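Prophage MuSo2, 43 kDa tail protein (Shewanella oneidensis, PDB 3CDD) probably serves as a trimeric structural component of the baseplate of a Mu-like contractile phage tail. Local coordinates at residues E5-K10 / C63-G68; Q17-I22 / L37-K42; G23-L28 / S322-E327; K51-P56 / I89-S94. All coordinates share one frame; numbering follows the deposited sequence.

Interaction 1 of 4, residues E5-K10 / C63-G68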
loop_
_atom_site.group_PDB
_atom_site.type_symbol
_atom_site.label_atom_id
_atom_site.label_comp_id
_atom_site.label_asym_id
_atom_site.label_seq_id
_atom_site.Cartn_x
_atom_site.Cartn_y
_atom_site.Cartn_z
ATOM N N GLU A 5 36.636 -15.012 6.455
ATOM C CA GLU A 5 36.560 -13.588 6.794
ATOM C C GLU A 5 35.306 -13.354 7.606
ATOM O O GLU A 5 34.246 -13.853 7.261
ATOM C CB GLU A 5 36.442 -12.741 5.525
ATOM C CG GLU A 5 37.716 -12.559 4.735
ATOM C CD GLU A 5 37.568 -11.523 3.619
ATOM O OE1 GLU A 5 36.441 -11.310 3.109
ATOM O OE2 GLU A 5 38.594 -10.925 3.240
ATOM N N GLU A 6 35.419 -12.600 8.687
ATOM C CA GLU A 6 34.246 -12.325 9.507
ATOM C C GLU A 6 33.645 -10.970 9.162
ATOM O O GLU A 6 34.338 -10.073 8.653
ATOM C CB GLU A 6 34.570 -12.455 11.008
ATOM C CG GLU A 6 35.074 -11.201 11.688
ATOM C CD GLU A 6 35.951 -11.510 12.909
ATOM O OE1 GLU A 6 35.770 -12.599 13.520
ATOM O OE2 GLU A 6 36.822 -10.657 13.245
ATOM N N ILE A 7 32.344 -10.846 9.436
ATOM C CA ILE A 7 31.618 -9.607 9.215
ATOM C C ILE A 7 31.362 -8.861 10.540
ATOM O O ILE A 7 30.721 -9.400 11.453
ATOM C CB ILE A 7 30.311 -9.857 8.426
ATOM C CG1 ILE A 7 30.648 -10.375 7.017
ATOM C CG2 ILE A 7 29.495 -8.565 8.341
ATOM C CD1 ILE A 7 29.644 -11.348 6.422
ATOM N N VAL A 8 31.852 -7.623 10.625
ATOM C CA VAL A 8 31.844 -6.880 11.888
ATOM C C VAL A 8 31.139 -5.521 11.769
ATOM O O VAL A 8 31.410 -4.724 10.862
ATOM C CB VAL A 8 33.299 -6.717 12.528
ATOM C CG1 VAL A 8 34.070 -8.057 12.587
ATOM C CG2 VAL A 8 34.135 -5.682 11.788
ATOM N N LEU A 9 30.203 -5.284 12.672
ATOM C CA LEU A 9 29.639 -3.966 12.852
ATOM C C LEU A 9 30.365 -3.291 14.007
ATOM O O LEU A 9 30.464 -3.855 15.117
ATOM C CB LEU A 9 28.144 -4.043 13.153
ATOM C CG LEU A 9 27.459 -2.691 13.374
ATOM C CD1 LEU A 9 26.173 -2.588 12.553
ATOM C CD2 LEU A 9 27.200 -2.423 14.845
ATOM N N LYS A 10 30.854 -2.082 13.738
ATOM C CA LYS A 10 31.455 -1.231 14.760
ATOM C C LYS A 10 30.532 -0.025 14.987
ATOM O O LYS A 10 30.134 0.645 14.042
ATOM C CB LYS A 10 32.848 -0.765 14.327
ATOM C CG LYS A 10 33.891 -1.894 14.170
ATOM C CD LYS A 10 35.302 -1.314 13.961
ATOM C CE LYS A 10 36.300 -2.387 13.550
ATOM N NZ LYS A 10 37.669 -1.832 13.266
ATOM N N CYS A 63 28.306 4.289 12.445
ATOM C CA CYS A 63 28.242 2.865 12.233
ATOM C C CYS A 63 29.088 2.459 11.011
ATOM O O CYS A 63 29.057 3.140 9.980
ATOM C CB CYS A 63 26.773 2.542 11.937
ATOM S SG CYS A 63 26.427 0.871 12.092
ATOM N N THR A 64 29.827 1.352 11.117
ATOM C CA THR A 64 30.471 0.731 9.939
ATOM C C THR A 64 30.278 -0.778 9.909
ATOM O O THR A 64 30.246 -1.439 10.956
ATOM C CB THR A 64 31.995 1.039 9.819
ATOM O OG1 THR A 64 32.718 0.390 10.877
ATOM C CG2 THR A 64 32.269 2.546 9.847
ATOM N N VAL A 65 30.137 -1.329 8.708
ATOM C CA VAL A 65 30.172 -2.770 8.547
ATOM C C VAL A 65 31.348 -3.123 7.658
ATOM O O VAL A 65 31.494 -2.560 6.567
ATOM C CB VAL A 65 28.870 -3.366 8.002
ATOM C CG1 VAL A 65 29.021 -4.889 7.857
ATOM C CG2 VAL A 65 27.649 -2.991 8.938
ATOM N N ASP A 66 32.180 -4.041 8.165
ATOM C CA ASP A 66 33.372 -4.557 7.477
ATOM C C ASP A 66 33.319 -6.090 7.289
ATOM O O ASP A 66 32.773 -6.827 8.129
ATOM C CB ASP A 66 34.634 -4.204 8.273
ATOM C CG ASP A 66 34.854 -2.697 8.414
ATOM O OD1 ASP A 66 34.506 -1.924 7.507
ATOM O OD2 ASP A 66 35.394 -2.283 9.456
ATOM N N ILE A 67 33.877 -6.552 6.175
ATOM C CA ILE A 67 34.103 -7.974 5.935
ATOM C C ILE A 67 35.608 -8.160 5.770
ATOM O O ILE A 67 36.207 -7.594 4.859
ATOM C CB ILE A 67 33.354 -8.523 4.676
ATOM C CG1 ILE A 67 33.711 -10.009 4.458
ATOM C CG2 ILE A 67 33.670 -7.680 3.421
ATOM C CD1 ILE A 67 32.811 -10.757 3.468
ATOM N N GLY A 68 36.220 -8.926 6.669
ATOM C CA GLY A 68 37.675 -9.145 6.637
ATOM C C GLY A 68 38.476 -7.860 6.779
ATOM O O GLY A 68 39.580 -7.742 6.245
HETATM O O HOH W 1 33.321 -2.283 11.039
#
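The carboxylate of Glu5 lies flat against the turn at Gly68, whose CA sits 3.8 Å from Glu5 CD, over the plane of the group. Ile67 CG1 comes to OE1, 3.3 Å away, and the two side chains cross at about a right angle. OE1 also takes a salt bridge from Arg291. Beyond this end, strands 7-10 and 63-67 form an antiparallel pair in the N-terminal domain, which belongs to the phage-barrel clan. Backbone bonds link Val8 with Asp66 and Lys10 with Thr64 in both directions, and Gly68 N adds another to Glu6 O.

Ile7, Leu9, Val65 and Ile67 share the inner, buried face. Ile7 CG2 rests 3.7 Å from Val65 CG1, and Leu9 CD1 touches both Val65 CG2 and Cys63 SG, the sulfur 3.5 Å away. Leu9 CG, anti to the backbone N (chi1 179°), puts CD1 against that sulfur. Ile22 and Ile24 of strand 21-27 continue this apolar layer.

Val8, Lys10, Thr64 and Asp66 make up the other face, where the Asp66 carboxylate pairs with Arg71 through OD1. Lys10, extended beyond CG, reaches across it without closing a salt bridge, NZ stopping 4.5 Å from OD2. A water lies 2.7 Å from Thr64 OG1, with Val8 O and, more weakly, Asp66 OD2 as its possible acceptors.

Interaction 2 of 4, residues Q17-I22 / L37-K42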
loop_
_atom_site.group_PDB
_atom_site.type_symbol
_atom_site.label_atom_id
_atom_site.label_comp_id
_atom_site.label_asym_id
_atom_site.label_seq_id
_atom_site.Cartn_x
_atom_site.Cartn_y
_atom_site.Cartn_z
ATOM N N GLN A 17 30.052 -8.868 16.355
ATOM C CA GLN A 17 30.213 -9.939 15.401
ATOM C C GLN A 17 29.344 -11.080 15.897
ATOM O O GLN A 17 29.036 -11.164 17.088
ATOM C CB GLN A 17 31.691 -10.361 15.324
ATOM C CG GLN A 17 32.026 -11.300 14.166
ATOM C CD GLN A 17 31.907 -12.788 14.535
ATOM O OE1 GLN A 17 31.957 -13.167 15.714
ATOM N NE2 GLN A 17 31.753 -13.632 13.519
ATOM N N GLY A 18 28.940 -11.953 14.987
ATOM C CA GLY A 18 28.191 -13.140 15.370
ATOM C C GLY A 18 26.717 -12.975 15.098
ATOM O O GLY A 18 25.893 -13.702 15.658
ATOM N N TRP A 19 26.392 -12.015 14.235
ATOM C CA TRP A 19 25.024 -11.759 13.806
ATOM C C TRP A 19 24.441 -13.014 13.179
ATOM O O TRP A 19 25.176 -13.819 12.587
ATOM C CB TRP A 19 24.997 -10.587 12.816
ATOM C CG TRP A 19 25.522 -9.294 13.424
ATOM C CD1 TRP A 19 26.806 -8.814 13.361
ATOM C CD2 TRP A 19 24.781 -8.348 14.218
ATOM N NE1 TRP A 19 26.905 -7.616 14.050
ATOM C CE2 TRP A 19 25.675 -7.308 14.579
ATOM C CE3 TRP A 19 23.448 -8.276 14.656
ATOM C CZ2 TRP A 19 25.275 -6.210 15.360
ATOM C CZ3 TRP A 19 23.048 -7.179 15.429
ATOM C CH2 TRP A 19 23.961 -6.163 15.770
ATOM N N THR A 20 23.134 -13.192 13.338
ATOM C CA THR A 20 22.457 -14.373 12.839
ATOM C C THR A 20 21.780 -14.095 11.487
ATOM O O THR A 20 21.489 -15.031 10.749
ATOM C CB THR A 20 21.411 -14.939 13.854
ATOM O OG1 THR A 20 20.528 -13.899 14.270
ATOM C CG2 THR A 20 22.089 -15.560 15.076
ATOM N N LYS A 21 21.550 -12.811 11.183
ATOM C CA LYS A 21 21.039 -12.402 9.876
ATOM C C LYS A 21 21.576 -11.017 9.491
ATOM O O LYS A 21 21.483 -10.064 10.271
ATOM C CB LYS A 21 19.506 -12.415 9.867
ATOM C CG LYS A 21 18.867 -12.398 8.476
ATOM C CD LYS A 21 17.337 -12.433 8.608
ATOM C CE LYS A 21 16.801 -11.130 9.223
ATOM N NZ LYS A 21 15.290 -11.130 9.331
ATOM N N ILE A 22 22.161 -10.914 8.299
ATOM C CA ILE A 22 22.762 -9.657 7.808
ATOM C C ILE A 22 22.218 -9.421 6.410
ATOM O O ILE A 22 22.195 -10.358 5.605
ATOM C CB ILE A 22 24.307 -9.784 7.747
ATOM C CG1 ILE A 22 24.860 -10.147 9.128
ATOM C CG2 ILE A 22 24.988 -8.478 7.148
ATOM C CD1 ILE A 22 26.348 -10.456 9.166
ATOM N N LEU A 37 20.926 -5.682 10.543
ATOM C CA LEU A 37 21.633 -6.730 11.253
ATOM C C LEU A 37 20.805 -7.193 12.416
ATOM O O LEU A 37 20.240 -6.365 13.153
ATOM C CB LEU A 37 23.012 -6.272 11.712
ATOM C CG LEU A 37 23.978 -6.119 10.542
ATOM C CD1 LEU A 37 23.987 -4.665 10.086
ATOM C CD2 LEU A 37 25.378 -6.560 10.902
ATOM N N GLU A 38 20.697 -8.509 12.547
ATOM C CA GLU A 38 19.909 -9.110 13.594
ATOM C C GLU A 38 20.683 -10.239 14.286
ATOM O O GLU A 38 21.408 -11.004 13.639
ATOM C CB GLU A 38 18.604 -9.626 13.010
ATOM C CG GLU A 38 17.682 -10.263 14.012
ATOM C CD GLU A 38 16.435 -10.794 13.341
ATOM O OE1 GLU A 38 16.515 -11.847 12.659
ATOM O OE2 GLU A 38 15.385 -10.138 13.471
HETATM N N MSE A 39 20.519 -10.322 15.607
HETATM C CA MSE A 39 21.095 -11.403 16.421
HETATM C C MSE A 39 19.977 -11.984 17.278
HETATM O O MSE A 39 19.427 -11.290 18.132
HETATM C CB MSE A 39 22.218 -10.847 17.305
HETATM C CG MSE A 39 23.376 -11.810 17.623
HETATM SE SE MSE A 39 24.663 -10.877 18.777
HETATM C CE MSE A 39 25.477 -9.558 17.603
ATOM N N THR A 40 19.643 -13.248 17.044
ATOM C CA THR A 40 18.573 -13.967 17.776
ATOM C C THR A 40 19.126 -15.086 18.664
ATOM O O THR A 40 19.715 -16.060 18.179
ATOM C CB THR A 40 17.513 -14.534 16.796
ATOM O OG1 THR A 40 17.013 -13.475 15.979
ATOM C CG2 THR A 40 16.345 -15.226 17.519
ATOM N N TYR A 41 18.977 -14.921 19.971
ATOM C CA TYR A 41 19.342 -15.974 20.901
ATOM C C TYR A 41 18.097 -16.687 21.420
ATOM O O TYR A 41 17.089 -16.049 21.690
ATOM C CB TYR A 41 20.157 -15.419 22.064
ATOM C CG TYR A 41 21.614 -15.194 21.774
ATOM C CD1 TYR A 41 22.039 -14.061 21.089
ATOM C CD2 TYR A 41 22.585 -16.109 22.210
ATOM C CE1 TYR A 41 23.408 -13.833 20.829
ATOM C CE2 TYR A 41 23.952 -15.898 21.954
ATOM C CZ TYR A 41 24.344 -14.746 21.260
ATOM O OH TYR A 41 25.677 -14.510 20.989
ATOM N N LYS A 42 18.194 -18.010 21.536
ATOM C CA LYS A 42 17.188 -18.844 22.193
ATOM C C LYS A 42 17.730 -19.408 23.526
ATOM O O LYS A 42 18.828 -19.973 23.571
ATOM C CB LYS A 42 16.772 -20.006 21.289
ATOM C CG LYS A 42 15.979 -19.630 20.050
ATOM C CD LYS A 42 14.633 -18.955 20.357
ATOM C CE LYS A 42 13.701 -19.865 21.127
ATOM N NZ LYS A 42 12.462 -19.141 21.601
HETATM O O HOH W 2 18.287 -13.811 13.333
HETATM O O HOH W 3 14.971 -8.605 11.298
#
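Gln17 meets the opposite strand through its carbonyl O, 3.9 Å from the CE methyl of Met39, a selenomethionine, and Gly18 O touches CG of the same residue. Trp19 then inserts its indole between two side chains that cross it at about right angles. Met39 CE stands over the centre of the six-membered ring, 3.6 Å from its centroid, held there by a bend at chi3 (-70°). On the opposite face Leu37 CD2 lies 3.5 Å from the centroid of the five-membered ring, almost on its normal, while Leu37 CB covers the rim. The Glu38 backbone meets the indole edge, and NE1 is satisfied by Tyr16 O.

Thr20 mimics a strand partner with its side chain: OG1, tucked between its own N and carbonyl carbon (chi1 52°), accepts from Thr40 N at 3.0 Å. Its N-H goes to Glu38 O at 2.8 Å, in the carbonyl plane. The N-H of Lys21 reaches the same oxygen from 26° off that plane, so that one acceptor is gripped twice. Lys21 O in turn receives Glu38 N. Farther out, Lys21 NZ forms a long salt bridge of 3.6 Å to Glu38 OE1, and a water joins NZ to OE2. Ile22 closes the run, laying CG1 beside Leu37 CD2. Two successive residues facing Glu38 constitute a classic beta bulge, here at the open end of the hairpin formed by strands 21-27 and 34-42.

Interaction 3 of 4, residues G23-L28 / S322-E327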
loop_
_atom_site.group_PDB
_atom_site.type_symbol
_atom_site.label_atom_id
_atom_site.label_comp_id
_atom_site.label_asym_id
_atom_site.label_seq_id
_atom_site.Cartn_x
_atom_site.Cartn_y
_atom_site.Cartn_z
ATOM N N GLY A 23 21.740 -8.202 6.129
ATOM C CA GLY A 23 21.370 -7.794 4.772
ATOM C C GLY A 23 21.955 -6.416 4.505
ATOM O O GLY A 23 21.718 -5.484 5.272
ATOM N N ILE A 24 22.772 -6.260 3.463
ATOM C CA ILE A 24 23.276 -4.906 3.133
ATOM C C ILE A 24 22.999 -4.633 1.657
ATOM O O ILE A 24 23.358 -5.445 0.796
ATOM C CB ILE A 24 24.775 -4.726 3.477
ATOM C CG1 ILE A 24 25.000 -4.761 4.983
ATOM C CG2 ILE A 24 25.312 -3.382 2.944
ATOM C CD1 ILE A 24 26.468 -5.118 5.408
ATOM N N THR A 25 22.307 -3.538 1.368
ATOM C CA THR A 25 22.117 -3.132 -0.017
ATOM C C THR A 25 23.069 -2.001 -0.389
ATOM O O THR A 25 23.189 -1.007 0.332
ATOM C CB THR A 25 20.642 -2.736 -0.310
ATOM O OG1 THR A 25 19.805 -3.841 -0.013
ATOM C CG2 THR A 25 20.437 -2.403 -1.806
ATOM N N ARG A 26 23.770 -2.191 -1.500
ATOM C CA ARG A 26 24.395 -1.099 -2.232
ATOM C C ARG A 26 23.624 -0.927 -3.550
ATOM O O ARG A 26 23.305 -1.913 -4.235
ATOM C CB ARG A 26 25.876 -1.404 -2.494
ATOM C CG ARG A 26 26.702 -1.626 -1.191
ATOM C CD ARG A 26 28.215 -1.400 -1.353
ATOM N NE ARG A 26 28.512 -0.051 -1.820
ATOM C CZ ARG A 26 29.254 0.237 -2.887
ATOM N NH1 ARG A 26 29.441 1.505 -3.230
ATOM N NH2 ARG A 26 29.835 -0.739 -3.599
ATOM N N SER A 27 23.332 0.308 -3.918
ATOM C CA SER A 27 22.490 0.544 -5.091
ATOM C C SER A 27 22.816 1.820 -5.836
ATOM O O SER A 27 23.151 2.826 -5.225
ATOM C CB SER A 27 21.033 0.599 -4.678
ATOM O OG SER A 27 20.242 0.828 -5.823
ATOM N N LEU A 28 22.690 1.788 -7.153
ATOM C CA LEU A 28 22.834 2.993 -7.980
ATOM C C LEU A 28 21.530 3.774 -8.110
ATOM O O LEU A 28 21.535 4.906 -8.598
ATOM C CB LEU A 28 23.313 2.633 -9.391
ATOM C CG LEU A 28 24.781 2.428 -9.763
ATOM C CD1 LEU A 28 24.837 2.119 -11.263
ATOM C CD2 LEU A 28 25.650 3.652 -9.434
ATOM N N SER A 322 22.585 -2.857 -8.623
ATOM C CA SER A 322 22.357 -3.007 -7.209
ATOM C C SER A 322 22.909 -4.322 -6.727
ATOM O O SER A 322 22.964 -5.271 -7.489
ATOM C CB SER A 322 20.851 -2.996 -6.970
ATOM O OG SER A 322 20.601 -2.848 -5.602
ATOM N N ILE A 323 23.256 -4.395 -5.447
ATOM C CA ILE A 323 23.699 -5.637 -4.860
ATOM C C ILE A 323 23.049 -5.792 -3.514
ATOM O O ILE A 323 23.095 -4.859 -2.710
ATOM C CB ILE A 323 25.266 -5.674 -4.670
ATOM C CG1 ILE A 323 25.974 -5.530 -6.005
ATOM C CG2 ILE A 323 25.692 -6.994 -4.086
ATOM C CD1 ILE A 323 27.436 -5.075 -5.837
ATOM N N LEU A 324 22.436 -6.952 -3.251
ATOM C CA LEU A 324 22.116 -7.301 -1.860
ATOM C C LEU A 324 23.126 -8.330 -1.320
ATOM O O LEU A 324 23.202 -9.466 -1.806
ATOM C CB LEU A 324 20.664 -7.786 -1.709
ATOM C CG LEU A 324 20.283 -8.392 -0.344
ATOM C CD1 LEU A 324 20.395 -7.381 0.802
ATOM C CD2 LEU A 324 18.815 -8.940 -0.462
ATOM N N PHE A 325 23.926 -7.902 -0.348
ATOM C CA PHE A 325 24.850 -8.774 0.320
ATOM C C PHE A 325 24.124 -9.348 1.532
ATOM O O PHE A 325 23.702 -8.601 2.415
ATOM C CB PHE A 325 26.048 -7.999 0.854
ATOM C CG PHE A 325 26.954 -7.420 -0.200
ATOM C CD1 PHE A 325 26.917 -6.056 -0.480
ATOM C CD2 PHE A 325 27.903 -8.222 -0.851
ATOM C CE1 PHE A 325 27.783 -5.492 -1.454
ATOM C CE2 PHE A 325 28.799 -7.670 -1.814
ATOM C CZ PHE A 325 28.735 -6.304 -2.106
ATOM N N SER A 326 23.999 -10.665 1.604
ATOM C CA SER A 326 23.301 -11.245 2.746
ATOM C C SER A 326 24.066 -12.389 3.391
ATOM O O SER A 326 24.862 -13.054 2.734
ATOM C CB SER A 326 21.903 -11.707 2.326
ATOM O OG SER A 326 22.001 -12.835 1.460
ATOM N N GLU A 327 23.785 -12.627 4.670
ATOM C CA GLU A 327 24.286 -13.797 5.405
ATOM C C GLU A 327 23.219 -14.295 6.369
ATOM O O GLU A 327 22.572 -13.504 7.041
ATOM C CB GLU A 327 25.573 -13.461 6.187
ATOM C CG GLU A 327 26.367 -14.698 6.708
ATOM C CD GLU A 327 27.508 -14.331 7.659
ATOM O OE1 GLU A 327 27.253 -13.648 8.678
ATOM O OE2 GLU A 327 28.667 -14.746 7.407
#
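Arg26 passes the edge of the Phe325 ring at a slant, its guanidinium nearly coplanar with the aromatic plane, 14° apart. The methylene CG comes to the ring edge, 4.0 Å from CE1, and CD follows it. Ile24 O also approaches at the ring edge, whereas one ring face is covered by Ile323 CG2 from the same strand, 3.6 Å above its centre. The ring is thus bounded by both strands, and the ring of Trp290 meets it as well. A bend at chi3 (58°) directs the guanidinium to Asn300, whose OD1 accepts from NH2.

Beneath these side chains the backbones pair in antiparallel fashion. Ile24 and Phe325 exchange two bonds, with Ile24 N to Phe325 O at 2.7 Å, and Arg26 and Ile323 exchange two more, the one from Ile323 N to Arg26 O measuring 2.8 Å. The strand containing Gly23 to Ser27 belongs to the GpP-like N-terminal domain and its partner to the fourth domain of the family, so an antiparallel ladder joins two domains assigned to the phage-barrel clan that are far apart in sequence.

The reverse face carries Thr25, Ser27, Ser322 and Leu324. Leu324 CG is anti to N (chi1 170°), which lets CD1 fold back over the partner strand, 3.7 Å from Thr25 OG1 and still nearer Ile24 O. Thr25 directs CG2 the other way, 3.8 Å from Ser322 OG. That hydroxyl lies beside Ser27 CB as well, at 3.6 Å, while Ser27 OG itself bonds Glu29 N.

Interaction 4 of 4, residues K51-P56 / I89-S94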
loop_
_atom_site.group_PDB
_atom_site.type_symbol
_atom_site.label_atom_id
_atom_site.label_comp_id
_atom_site.label_asym_id
_atom_site.label_seq_id
_atom_site.Cartn_x
_atom_site.Cartn_y
_atom_site.Cartn_z
ATOM N N LYS A 51 18.773 -12.894 31.362
ATOM C CA LYS A 51 20.032 -13.196 30.659
ATOM C C LYS A 51 20.365 -12.221 29.529
ATOM O O LYS A 51 20.963 -12.616 28.514
ATOM C CB LYS A 51 20.035 -14.659 30.153
ATOM C CG LYS A 51 20.151 -15.694 31.287
ATOM C CD LYS A 51 20.438 -17.103 30.825
ATOM C CE LYS A 51 21.001 -17.915 31.998
ATOM N NZ LYS A 51 20.912 -19.410 31.822
ATOM N N ALA A 52 19.977 -10.952 29.713
ATOM C CA ALA A 52 20.385 -9.852 28.831
ATOM C C ALA A 52 21.908 -9.845 28.662
ATOM O O ALA A 52 22.638 -10.022 29.633
ATOM C CB ALA A 52 19.897 -8.509 29.387
ATOM N N PHE A 53 22.367 -9.639 27.428
ATOM C CA PHE A 53 23.770 -9.887 27.067
ATOM C C PHE A 53 24.534 -8.640 26.609
ATOM O O PHE A 53 25.572 -8.319 27.184
ATOM C CB PHE A 53 23.902 -11.046 26.042
ATOM C CG PHE A 53 23.024 -10.898 24.819
ATOM C CD1 PHE A 53 21.794 -11.543 24.753
ATOM C CD2 PHE A 53 23.440 -10.132 23.725
ATOM C CE1 PHE A 53 20.986 -11.419 23.621
ATOM C CE2 PHE A 53 22.642 -9.991 22.588
ATOM C CZ PHE A 53 21.411 -10.635 22.530
ATOM N N ILE A 54 24.033 -7.941 25.591
ATOM C CA ILE A 54 24.669 -6.685 25.161
ATOM C C ILE A 54 23.897 -5.449 25.580
ATOM O O ILE A 54 22.669 -5.467 25.702
ATOM C CB ILE A 54 24.938 -6.594 23.626
ATOM C CG1 ILE A 54 23.634 -6.525 22.828
ATOM C CG2 ILE A 54 25.841 -7.734 23.146
ATOM C CD1 ILE A 54 23.641 -5.438 21.786
ATOM N N GLU A 55 24.647 -4.375 25.798
ATOM C CA GLU A 55 24.084 -3.057 26.026
ATOM C C GLU A 55 23.516 -2.578 24.688
ATOM O O GLU A 55 24.112 -2.843 23.646
ATOM C CB GLU A 55 25.184 -2.121 26.543
ATOM C CG GLU A 55 24.797 -0.667 26.645
ATOM C CD GLU A 55 25.504 0.030 27.777
ATOM O OE1 GLU A 55 25.186 -0.289 28.951
ATOM O OE2 GLU A 55 26.369 0.895 27.495
ATOM N N PRO A 56 22.338 -1.930 24.706
ATOM C CA PRO A 56 21.758 -1.447 23.453
ATOM C C PRO A 56 22.734 -0.721 22.506
ATOM O O PRO A 56 23.690 -0.101 22.949
ATOM C CB PRO A 56 20.661 -0.492 23.924
ATOM C CG PRO A 56 20.209 -1.059 25.236
ATOM C CD PRO A 56 21.456 -1.655 25.861
ATOM N N ILE A 89 15.772 -13.719 22.906
ATOM C CA ILE A 89 16.169 -12.308 22.852
ATOM C C ILE A 89 16.642 -12.025 21.430
ATOM O O ILE A 89 17.552 -12.696 20.914
ATOM C CB ILE A 89 17.271 -11.914 23.871
ATOM C CG1 ILE A 89 16.812 -12.183 25.303
ATOM C CG2 ILE A 89 17.634 -10.413 23.726
ATOM C CD1 ILE A 89 17.927 -12.049 26.378
ATOM N N THR A 90 16.004 -11.048 20.795
ATOM C CA THR A 90 16.354 -10.640 19.447
ATOM C C THR A 90 16.692 -9.168 19.498
ATOM O O THR A 90 15.878 -8.351 19.956
ATOM C CB THR A 90 15.166 -10.830 18.492
ATOM O OG1 THR A 90 14.674 -12.168 18.613
ATOM C CG2 THR A 90 15.553 -10.561 17.050
ATOM N N ILE A 91 17.900 -8.834 19.057
ATOM C CA ILE A 91 18.278 -7.433 18.861
ATOM C C ILE A 91 18.589 -7.222 17.385
ATOM O O ILE A 91 19.161 -8.078 16.739
ATOM C CB ILE A 91 19.497 -7.016 19.704
ATOM C CG1 ILE A 91 20.728 -7.860 19.341
ATOM C CG2 ILE A 91 19.201 -7.134 21.208
ATOM C CD1 ILE A 91 21.985 -7.037 19.185
ATOM N N SER A 92 18.136 -6.117 16.826
ATOM C CA SER A 92 18.526 -5.775 15.473
ATOM C C SER A 92 18.632 -4.278 15.356
ATOM O O SER A 92 17.975 -3.528 16.107
ATOM C CB SER A 92 17.608 -6.404 14.394
ATOM O OG SER A 92 16.343 -5.801 14.246
ATOM N N VAL A 93 19.531 -3.852 14.471
ATOM C CA VAL A 93 19.629 -2.463 14.054
ATOM C C VAL A 93 19.395 -2.395 12.542
ATOM O O VAL A 93 19.626 -3.376 11.797
ATOM C CB VAL A 93 21.010 -1.849 14.390
ATOM C CG1 VAL A 93 21.154 -1.625 15.898
ATOM C CG2 VAL A 93 22.150 -2.732 13.857
ATOM N N SER A 94 18.910 -1.243 12.109
ATOM C CA SER A 94 18.745 -0.915 10.698
ATOM C C SER A 94 19.308 0.483 10.488
ATOM O O SER A 94 19.415 1.251 11.445
ATOM C CB SER A 94 17.263 -0.924 10.341
ATOM O OG SER A 94 17.067 -0.986 8.945
#
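Ile54 and Ile91 meet tip to tip, their CD1 methyls 3.5 Å apart, which is tighter than ordinary van der Waals contact. In both residues CG1 occupies the crowded position between backbone N and carbonyl carbon (chi1 67° in Ile54, 60° in Ile91), and from there each chain projects toward the other. Phe53 provides the second point of contact. Its ring slides past Ile89 in the opposite direction, bringing CE1 to within 3.5 Å of Ile89 CG2 at an oblique approach, while Ile91 CG1 lies at the ring edge, 4.3 Å from CZ. The other branch of Ile89 reaches the backbone of the loop, with CD1 3.8 Å from Lys51 O.

No hydrogen bond crosses between the segments. The loop after strand 34-42 is laid over strand 88-97 mainly by apolar side-chain packing, against the side of the N-terminal phage-barrel domain that Ile89 and Ile91 point to; Thr90, between them, turns away from the loop.

Around this first layer, strand 88-97 is held on one flank by backbone bonds from Ile89 to Tyr41 and from Ile91 to Met39, and on the other by strand 70-84. The Tyr41 ring meets that of Phe53 with the planes at about 45°, and Trp19 and Trp80 pack on Ile91. At the loop's start, Lys51 turns its amino group away to a salt bridge with Asp47. A neighbouring subunit also packs on the contact: its Ile311 on both Ala52 and Ile89, its Met312 on Pro56.

Overall arrangement
Interactions 1, 2 and 4 lie within the N-terminal domain, and interaction 3 ties that domain to the fourth. Interactions 2 and 3 use successive parts of strand 21-27, and Ile22 N probably bonds Glu327 O at 2.9 Å, carrying the ladder from one to the other. Strands 34-42 and 88-97 pair side by side, so interactions 2 and 4 have centres only 9 Å apart. Interaction 1 meets the others through apolar packing, consistent with a shared barrel interior: Val65 CG1 touches Ile24 CD1 at 3.5 Å, and Leu9 CD1 touches Leu37 CD1 at 3.9 Å. Interactions 3 and 4, about 23 Å apart between centres, do not touch; of the four, interaction 4 alone meets another subunit.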